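Increased recombination centers protein 6 (Saccharomyces cerevisiae, PDB 3UC9) acts as a clathrin coat accessory factor related to small G proteins and is involved in gross chromosomal rearrangements and telomere healing. Local coordinates at residues Q47-C52 with Q63-R68; T110-T115 with E141-D146; A127-T132 with D197-E202. All coordinates share one frame; numbering follows the deposited sequence.

Contact 1. Residues Q47-C52 with Q63-R68; sequences QDLFHC and QTWENR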
# COMPACT_ATOMS: atom_id res chain seq x y z
N GLN A 47 0.16 8.65 10.62
CA GLN A 47 -0.61 9.69 11.28
C GLN A 47 -1.52 10.42 10.28
O GLN A 47 -2.69 10.67 10.58
CB GLN A 47 0.32 10.69 11.99
CG GLN A 47 -0.42 11.86 12.68
CD GLN A 47 -1.44 11.38 13.69
OE1 GLN A 47 -1.15 10.51 14.51
NE2 GLN A 47 -2.65 11.95 13.64
N ASP A 48 -0.98 10.76 9.12
CA ASP A 48 -1.72 11.58 8.15
C ASP A 48 -2.88 10.84 7.48
O ASP A 48 -3.96 11.39 7.28
CB ASP A 48 -0.77 12.14 7.07
CG ASP A 48 0.19 13.19 7.63
OD1 ASP A 48 -0.07 13.76 8.72
OD2 ASP A 48 1.22 13.45 6.96
N LEU A 49 -2.67 9.57 7.15
CA LEU A 49 -3.69 8.80 6.44
C LEU A 49 -4.62 8.05 7.38
O LEU A 49 -5.83 8.01 7.16
CB LEU A 49 -3.01 7.81 5.49
CG LEU A 49 -3.94 6.99 4.60
CD1 LEU A 49 -4.89 7.87 3.81
CD2 LEU A 49 -3.10 6.12 3.66
N PHE A 50 -4.06 7.45 8.43
CA PHE A 50 -4.83 6.58 9.33
C PHE A 50 -5.08 7.15 10.72
O PHE A 50 -5.78 6.53 11.51
CB PHE A 50 -4.14 5.23 9.48
CG PHE A 50 -4.00 4.47 8.20
CD1 PHE A 50 -5.11 3.99 7.54
CD2 PHE A 50 -2.75 4.22 7.65
CE1 PHE A 50 -4.98 3.29 6.36
CE2 PHE A 50 -2.62 3.52 6.48
CZ PHE A 50 -3.74 3.05 5.83
N HIS A 51 -4.50 8.31 11.01
CA HIS A 51 -4.61 8.93 12.33
C HIS A 51 -4.16 7.96 13.42
O HIS A 51 -4.80 7.82 14.47
CB HIS A 51 -6.03 9.45 12.56
CG HIS A 51 -6.54 10.27 11.41
ND1 HIS A 51 -7.52 9.82 10.56
CD2 HIS A 51 -6.16 11.48 10.95
CE1 HIS A 51 -7.75 10.74 9.63
NE2 HIS A 51 -6.94 11.76 9.85
N CYS A 52 -3.03 7.31 13.14
CA CYS A 52 -2.45 6.30 14.01
C CYS A 52 -1.11 6.81 14.52
O CYS A 52 -0.16 6.97 13.74
CB CYS A 52 -2.25 5.00 13.22
SG CYS A 52 -1.52 3.67 14.18
N GLN A 63 -8.92 -1.05 13.64
CA GLN A 63 -9.02 0.32 13.17
C GLN A 63 -10.28 0.42 12.33
O GLN A 63 -10.78 -0.59 11.83
CB GLN A 63 -7.79 0.70 12.34
CG GLN A 63 -6.48 0.59 13.11
CD GLN A 63 -6.46 1.48 14.33
OE1 GLN A 63 -6.64 1.02 15.46
NE2 GLN A 63 -6.27 2.78 14.11
N THR A 64 -10.83 1.62 12.21
CA THR A 64 -12.01 1.80 11.39
C THR A 64 -11.64 2.59 10.15
O THR A 64 -10.95 3.61 10.24
CB THR A 64 -13.13 2.52 12.16
OG1 THR A 64 -13.40 1.80 13.37
CG2 THR A 64 -14.40 2.57 11.32
N TRP A 65 -12.02 2.07 8.99
CA TRP A 65 -11.94 2.85 7.76
C TRP A 65 -13.36 3.24 7.41
O TRP A 65 -14.21 2.39 7.15
CB TRP A 65 -11.31 2.07 6.62
CG TRP A 65 -11.11 2.95 5.41
CD1 TRP A 65 -11.93 3.06 4.32
CD2 TRP A 65 -10.05 3.88 5.20
NE1 TRP A 65 -11.43 3.98 3.45
CE2 TRP A 65 -10.28 4.51 3.96
CE3 TRP A 65 -8.91 4.23 5.94
CZ2 TRP A 65 -9.41 5.46 3.43
CZ3 TRP A 65 -8.06 5.20 5.41
CH2 TRP A 65 -8.31 5.79 4.17
N GLU A 66 -13.61 4.55 7.39
CA GLU A 66 -14.95 5.05 7.19
C GLU A 66 -14.96 6.19 6.18
O GLU A 66 -14.04 7.01 6.11
CB GLU A 66 -15.58 5.50 8.52
CG GLU A 66 -14.77 6.51 9.33
CD GLU A 66 -15.38 6.80 10.71
OE1 GLU A 66 -16.53 6.39 10.97
OE2 GLU A 66 -14.69 7.44 11.54
N ASN A 67 -16.00 6.20 5.37
CA ASN A 67 -16.25 7.29 4.43
C ASN A 67 -17.74 7.54 4.45
O ASN A 67 -18.44 7.06 5.36
CB ASN A 67 -15.72 6.91 3.03
CG ASN A 67 -16.19 5.53 2.59
OD1 ASN A 67 -17.38 5.23 2.63
ND2 ASN A 67 -15.25 4.69 2.18
N ARG A 68 -18.24 8.31 3.49
CA ARG A 68 -19.66 8.64 3.43
C ARG A 68 -20.57 7.45 3.10
O ARG A 68 -21.78 7.54 3.31
CB ARG A 68 -19.88 9.74 2.41
CG ARG A 68 -19.33 11.07 2.84
CD ARG A 68 -19.43 12.08 1.70
NE ARG A 68 -18.34 11.92 0.74
CZ ARG A 68 -18.33 12.45 -0.49
NH1 ARG A 68 -19.37 13.17 -0.92
NH2 ARG A 68 -17.29 12.25 -1.28
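Trp65, the residue that meets both Leu49 and Phe50, is tethered at its polar end: its NE1 bonds to OD1 of Asp194, an oxygen that also accepts ND2 of Asn67. One carboxylate oxygen on helix 185-195 thus grips two side chains of the region 63-68. The benzo end of the same indole reaches the last turn of helix 39-50, illustrating how a tryptophan can divide its labour between a polar anchor and an apolar tip. Its first torsion (chi1 -174°) sets CG anti to the backbone N and sends the indole out toward the end of helix 39-50.

Phe50 meets it rim to rim. CE1 lies 3.7 Å from Trp65 CZ3, and CD1 is close behind at 3.8 Å from that same carbon. The ring centroids are 5.9 Å apart and the planes are inclined at 66°, with neither ring over the face of the other. Leu49 adds its branch CD1, 4.0 Å from Trp65 CH2, while its CG sits 4.0 Å above the centre of the Phe50 ring. Beyond Phe50 the helix ends, and His51 turns out of it with positive phi.

In the Rossmann-like, small-G-protein-related sheet, 59-66 is an outermost strand, antiparallel to 71-81, and Trp65 pairs through its backbone with Val72. Ile193 and Gln190 touch the indole and Ile189 touches Leu49. No hydrogen bond joins 47-52 to 63-68, so the chemistry implies a buried apolar seam between helix and edge strand, where the N-H bond to Asp194 and the surrounding side chains together probably hold the indole in its orientation.

Contact 2. Residues T110-T115 with E141-D146; sequences TDIRQT and EEVEQD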
# COMPACT_ATOMS: atom_id res chain seq x y z
N THR A 110 9.06 4.51 0.16
CA THR A 110 10.47 4.41 -0.20
C THR A 110 10.93 5.51 -1.15
O THR A 110 10.14 6.35 -1.59
CB THR A 110 10.80 3.02 -0.84
OG1 THR A 110 12.22 2.83 -0.88
CG2 THR A 110 10.23 2.91 -2.24
N ASP A 111 12.22 5.51 -1.42
CA ASP A 111 12.81 6.36 -2.46
C ASP A 111 12.90 5.44 -3.67
O ASP A 111 13.75 4.57 -3.69
CB ASP A 111 14.19 6.85 -2.03
CG ASP A 111 14.94 7.57 -3.13
OD1 ASP A 111 14.52 7.54 -4.30
OD2 ASP A 111 15.98 8.18 -2.82
N ILE A 112 12.02 5.61 -4.65
CA ILE A 112 11.94 4.63 -5.74
C ILE A 112 13.14 4.66 -6.68
O ILE A 112 13.39 3.68 -7.39
CB ILE A 112 10.62 4.73 -6.56
CG1 ILE A 112 10.55 6.01 -7.38
CG2 ILE A 112 9.42 4.60 -5.64
CD1 ILE A 112 9.38 6.05 -8.34
N ARG A 113 13.88 5.77 -6.70
CA ARG A 113 15.13 5.83 -7.46
C ARG A 113 16.21 4.95 -6.84
O ARG A 113 17.02 4.35 -7.55
CB ARG A 113 15.64 7.26 -7.57
CG ARG A 113 14.93 8.12 -8.60
CD ARG A 113 15.74 9.35 -8.90
NE ARG A 113 15.00 10.36 -9.66
CZ ARG A 113 14.93 10.44 -10.99
NH1 ARG A 113 15.54 9.54 -11.77
NH2 ARG A 113 14.23 11.42 -11.55
N GLN A 114 16.21 4.88 -5.51
CA GLN A 114 17.20 4.09 -4.76
C GLN A 114 16.83 2.61 -4.73
O GLN A 114 17.69 1.74 -4.95
CB GLN A 114 17.31 4.64 -3.33
CG GLN A 114 18.28 3.90 -2.40
CD GLN A 114 18.23 4.43 -0.96
OE1 GLN A 114 18.42 3.68 0.01
NE2 GLN A 114 17.95 5.72 -0.82
N THR A 115 15.57 2.31 -4.44
CA THR A 115 15.14 0.93 -4.18
C THR A 115 14.48 0.26 -5.39
O THR A 115 14.37 -0.97 -5.42
CB THR A 115 14.19 0.85 -2.95
OG1 THR A 115 13.04 1.66 -3.18
CG2 THR A 115 14.91 1.36 -1.71
N GLU A 141 11.84 13.68 -3.58
CA GLU A 141 11.19 14.89 -4.08
C GLU A 141 11.68 15.32 -5.47
O GLU A 141 11.08 16.21 -6.08
CB GLU A 141 11.34 16.02 -3.06
CG GLU A 141 10.81 15.65 -1.67
CD GLU A 141 10.54 16.84 -0.76
OE1 GLU A 141 10.99 17.95 -1.08
OE2 GLU A 141 9.86 16.65 0.29
N GLU A 142 12.74 14.69 -5.98
CA GLU A 142 13.25 14.99 -7.32
C GLU A 142 12.47 14.28 -8.43
O GLU A 142 12.63 14.61 -9.61
CB GLU A 142 14.74 14.63 -7.42
CG GLU A 142 15.49 15.36 -8.54
CD GLU A 142 16.92 14.85 -8.73
OE1 GLU A 142 17.65 14.71 -7.72
OE2 GLU A 142 17.31 14.58 -9.89
N VAL A 143 11.64 13.29 -8.07
CA VAL A 143 10.85 12.55 -9.05
C VAL A 143 9.61 13.38 -9.42
O VAL A 143 8.82 13.74 -8.54
CB VAL A 143 10.40 11.18 -8.51
CG1 VAL A 143 9.50 10.46 -9.51
CG2 VAL A 143 11.62 10.31 -8.16
N GLU A 144 9.46 13.68 -10.70
CA GLU A 144 8.33 14.46 -11.18
C GLU A 144 7.17 13.54 -11.51
O GLU A 144 7.34 12.34 -11.68
CB GLU A 144 8.71 15.28 -12.41
CG GLU A 144 9.87 16.23 -12.19
CD GLU A 144 9.51 17.46 -11.36
OE1 GLU A 144 8.34 17.61 -10.95
OE2 GLU A 144 10.42 18.29 -11.12
N GLN A 145 5.98 14.12 -11.63
CA GLN A 145 4.79 13.33 -11.90
C GLN A 145 4.86 12.57 -13.23
O GLN A 145 4.30 11.49 -13.34
CB GLN A 145 3.54 14.20 -11.85
CG GLN A 145 2.22 13.42 -11.90
CD GLN A 145 2.06 12.45 -10.74
OE1 GLN A 145 2.40 12.76 -9.61
NE2 GLN A 145 1.55 11.27 -11.03
N ASP A 146 5.54 13.13 -14.23
CA ASP A 146 5.68 12.43 -15.52
C ASP A 146 6.36 11.07 -15.36
O ASP A 146 6.00 10.11 -16.03
CB ASP A 146 6.45 13.29 -16.54
CG ASP A 146 5.65 14.49 -17.03
OD1 ASP A 146 4.46 14.62 -16.67
OD2 ASP A 146 6.21 15.31 -17.78
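Arg113 and Val143 bring the short helix 112-115, after strand 103-110, against the loop that follows the neighbouring parallel strand 133-138 of the Rossmann-like sheet. In its strand order this sheet matches the small G proteins, and the loop leading to 141-144 leaves the fifth strand, at whose end those relatives carry their NKxD motif; the likeness drawn here is one of topology.

The apolar part of the contact centres on one methyl. Val143 CG2 lies 4.0 Å from Arg113 CG and 3.7 Å from Arg113 NE, and the two side chains run alongside with opposed directions. The arginine chain is extended from CG to NE, which lays its length beside the methyl. Ile112 approaches more loosely, with CG1 4.5 Å from Val143 CG2, and both residues also touch Ile148 of helix 145-155, which extends the apolar patch.

Charge plays its part mainly beyond the two segments. Arg113 NH2 forms a salt bridge with Glu147 OE1. Within the contact, Glu142 O lies at the guanidinium edge, 4.1 Å from NH2, and Glu142 OE2 stays 4.7 Å away from that nitrogen, close enough only for a probable long-range attraction.

Hydrogen bonds belong to the capping. Asp111 is the N-cap of helix 112-115: its OD1 weakly accepts Arg113 N at 3.1 Å and Gln114 N at 3.4 Å. Asn140 ties this cap to the facing loop, giving ND2 to Asp111 OD1 and taking Glu142 N on its OD1. In contrast to the capping atoms, Arg113 NE is buried beside the valine methyl without a hydrogen-bonding partner in the model.

Contact 3. Residues A127-T132 with D197-E202; sequences AAHRNT and DWLNCE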
# COMPACT_ATOMS: atom_id res chain seq x y z
N ALA A 127 2.82 -13.66 -6.60
CA ALA A 127 2.60 -14.30 -5.30
C ALA A 127 1.42 -13.69 -4.55
O ALA A 127 0.84 -14.34 -3.68
CB ALA A 127 3.88 -14.22 -4.44
N ALA A 128 1.07 -12.44 -4.85
CA ALA A 128 0.02 -11.72 -4.11
C ALA A 128 -1.35 -12.32 -4.41
O ALA A 128 -1.59 -12.87 -5.49
CB ALA A 128 0.01 -10.22 -4.46
N HIS A 129 -2.25 -12.20 -3.44
CA HIS A 129 -3.66 -12.44 -3.70
C HIS A 129 -4.10 -11.44 -4.76
O HIS A 129 -3.64 -10.29 -4.79
CB HIS A 129 -4.48 -12.27 -2.41
CG HIS A 129 -5.91 -12.71 -2.54
ND1 HIS A 129 -6.86 -11.96 -3.18
CD2 HIS A 129 -6.54 -13.82 -2.10
CE1 HIS A 129 -8.02 -12.59 -3.14
NE2 HIS A 129 -7.86 -13.72 -2.48
N ARG A 130 -4.98 -11.90 -5.64
CA ARG A 130 -5.40 -11.15 -6.82
C ARG A 130 -6.21 -9.88 -6.52
O ARG A 130 -6.34 -9.03 -7.39
CB ARG A 130 -6.18 -12.09 -7.77
CG ARG A 130 -5.34 -13.22 -8.41
CD ARG A 130 -4.56 -12.77 -9.66
NE ARG A 130 -3.65 -11.66 -9.35
CZ ARG A 130 -2.42 -11.78 -8.86
NH1 ARG A 130 -1.87 -12.98 -8.64
NH2 ARG A 130 -1.72 -10.69 -8.59
N ASN A 131 -6.74 -9.74 -5.30
CA ASN A 131 -7.53 -8.55 -4.89
C ASN A 131 -6.74 -7.46 -4.12
O ASN A 131 -7.22 -6.31 -3.98
CB ASN A 131 -8.72 -9.00 -4.03
CG ASN A 131 -9.72 -7.88 -3.74
OD1 ASN A 131 -10.22 -7.23 -4.67
ND2 ASN A 131 -10.03 -7.66 -2.45
N THR A 132 -5.57 -7.82 -3.62
CA THR A 132 -4.75 -6.92 -2.80
C THR A 132 -4.34 -5.67 -3.57
O THR A 132 -3.73 -5.76 -4.63
CB THR A 132 -3.49 -7.65 -2.28
OG1 THR A 132 -3.86 -8.85 -1.58
CG2 THR A 132 -2.69 -6.78 -1.34
N ASP A 197 -12.59 -3.40 -2.82
CA ASP A 197 -13.55 -4.45 -2.44
C ASP A 197 -13.01 -5.22 -1.26
O ASP A 197 -12.09 -6.02 -1.40
CB ASP A 197 -13.81 -5.42 -3.58
CG ASP A 197 -14.80 -4.89 -4.60
OD1 ASP A 197 -15.51 -3.89 -4.30
OD2 ASP A 197 -14.88 -5.49 -5.69
N TRP A 198 -13.61 -5.02 -0.09
CA TRP A 198 -13.15 -5.66 1.13
C TRP A 198 -13.67 -7.10 1.21
O TRP A 198 -14.80 -7.34 1.62
CB TRP A 198 -13.59 -4.85 2.34
CG TRP A 198 -12.92 -3.51 2.43
CD1 TRP A 198 -13.31 -2.36 1.83
CD2 TRP A 198 -11.73 -3.20 3.16
NE1 TRP A 198 -12.45 -1.34 2.14
CE2 TRP A 198 -11.46 -1.83 2.96
CE3 TRP A 198 -10.87 -3.95 3.97
CZ2 TRP A 198 -10.37 -1.19 3.55
CZ3 TRP A 198 -9.79 -3.32 4.56
CH2 TRP A 198 -9.54 -1.94 4.33
N LEU A 199 -12.83 -8.03 0.79
CA LEU A 199 -13.23 -9.41 0.59
C LEU A 199 -13.50 -10.15 1.91
O LEU A 199 -12.62 -10.24 2.79
CB LEU A 199 -12.14 -10.13 -0.20
CG LEU A 199 -12.30 -11.62 -0.53
CD1 LEU A 199 -13.53 -11.90 -1.41
CD2 LEU A 199 -11.04 -12.06 -1.22
N ASN A 200 -14.72 -10.67 2.02
CA ASN A 200 -15.19 -11.38 3.20
C ASN A 200 -15.04 -10.57 4.51
O ASN A 200 -14.77 -11.14 5.58
CB ASN A 200 -14.51 -12.75 3.29
CG ASN A 200 -14.84 -13.64 2.11
OD1 ASN A 200 -14.00 -14.38 1.62
ND2 ASN A 200 -16.08 -13.57 1.64
N CYS A 201 -15.22 -9.26 4.40
CA CYS A 201 -15.30 -8.36 5.54
C CYS A 201 -16.72 -7.86 5.70
O CYS A 201 -17.42 -7.61 4.71
CB CYS A 201 -14.39 -7.15 5.36
SG CYS A 201 -12.67 -7.55 5.07
N GLU A 202 -17.14 -7.67 6.95
CA GLU A 202 -18.45 -7.10 7.23
C GLU A 202 -18.36 -5.61 6.97
O GLU A 202 -17.55 -4.91 7.58
CB GLU A 202 -18.87 -7.34 8.67
CG GLU A 202 -20.30 -6.87 8.97
CD GLU A 202 -20.71 -7.04 10.41
OE1 GLU A 202 -19.91 -6.67 11.31
OE2 GLU A 202 -21.84 -7.51 10.65
O HOH W 1 -10.76 -4.43 -4.78
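Asn131 and Asp197, their CA atoms 7.7 Å apart, mark the nearest approach of two loops, one bent into a type I turn from His129 to Thr132 and the other into a type II turn from Trp198 to Cys201. The asparagine amide reads the backbone opposite with both of its ends. ND2 donates to Asp197 O at 2.8 Å with an N-H...O angle of 164°, and the acceptor lies close to the amide plane. OD1 takes a proton from a water 2.9 Å away, which in turn accepts from Asp197 N. ND2 also donates to Gln27 OE1, so three bonds hold the amide, two at ND2 and one at OD1.

The first loop leads from helix 121-127 into strand 133-138 of the Rossmann-like sheet, whereas the second follows helix 185-195 near the end of the chain. Asn131 N donates to His129 ND1 at 3.1 Å; this bond, with a weak one between NE2 and Gln24 OE1, probably limits rotation of the imidazole. Against that ring packs Leu199, whose CD2 meets His129 CE1 at 3.6 Å, the leucine running roughly perpendicular to the histidine side chain. Leu199 CB also lies 4.0 Å from Asn131 ND2.

The three contacts are spread around one mixed sheet. Contact 1 closes along the chain before the other two open; contacts 2 and 3 alternate their segments, with strand 133-138 running from the first loop of contact 3 toward the second loop of contact 2. These two therefore lie at opposite ends of that strand, their centres 28 Å apart on opposite sides of the chain's centre. Contact 1 is 26 Å from contact 2 and 19 Å from contact 3, centre to centre. Helix 185-195 packs against contact 1 and leads into the 197-202 loop of contact 3, so the C-terminal region is joined both to edge strand 59-66 and to the loop that enters strand 133-138.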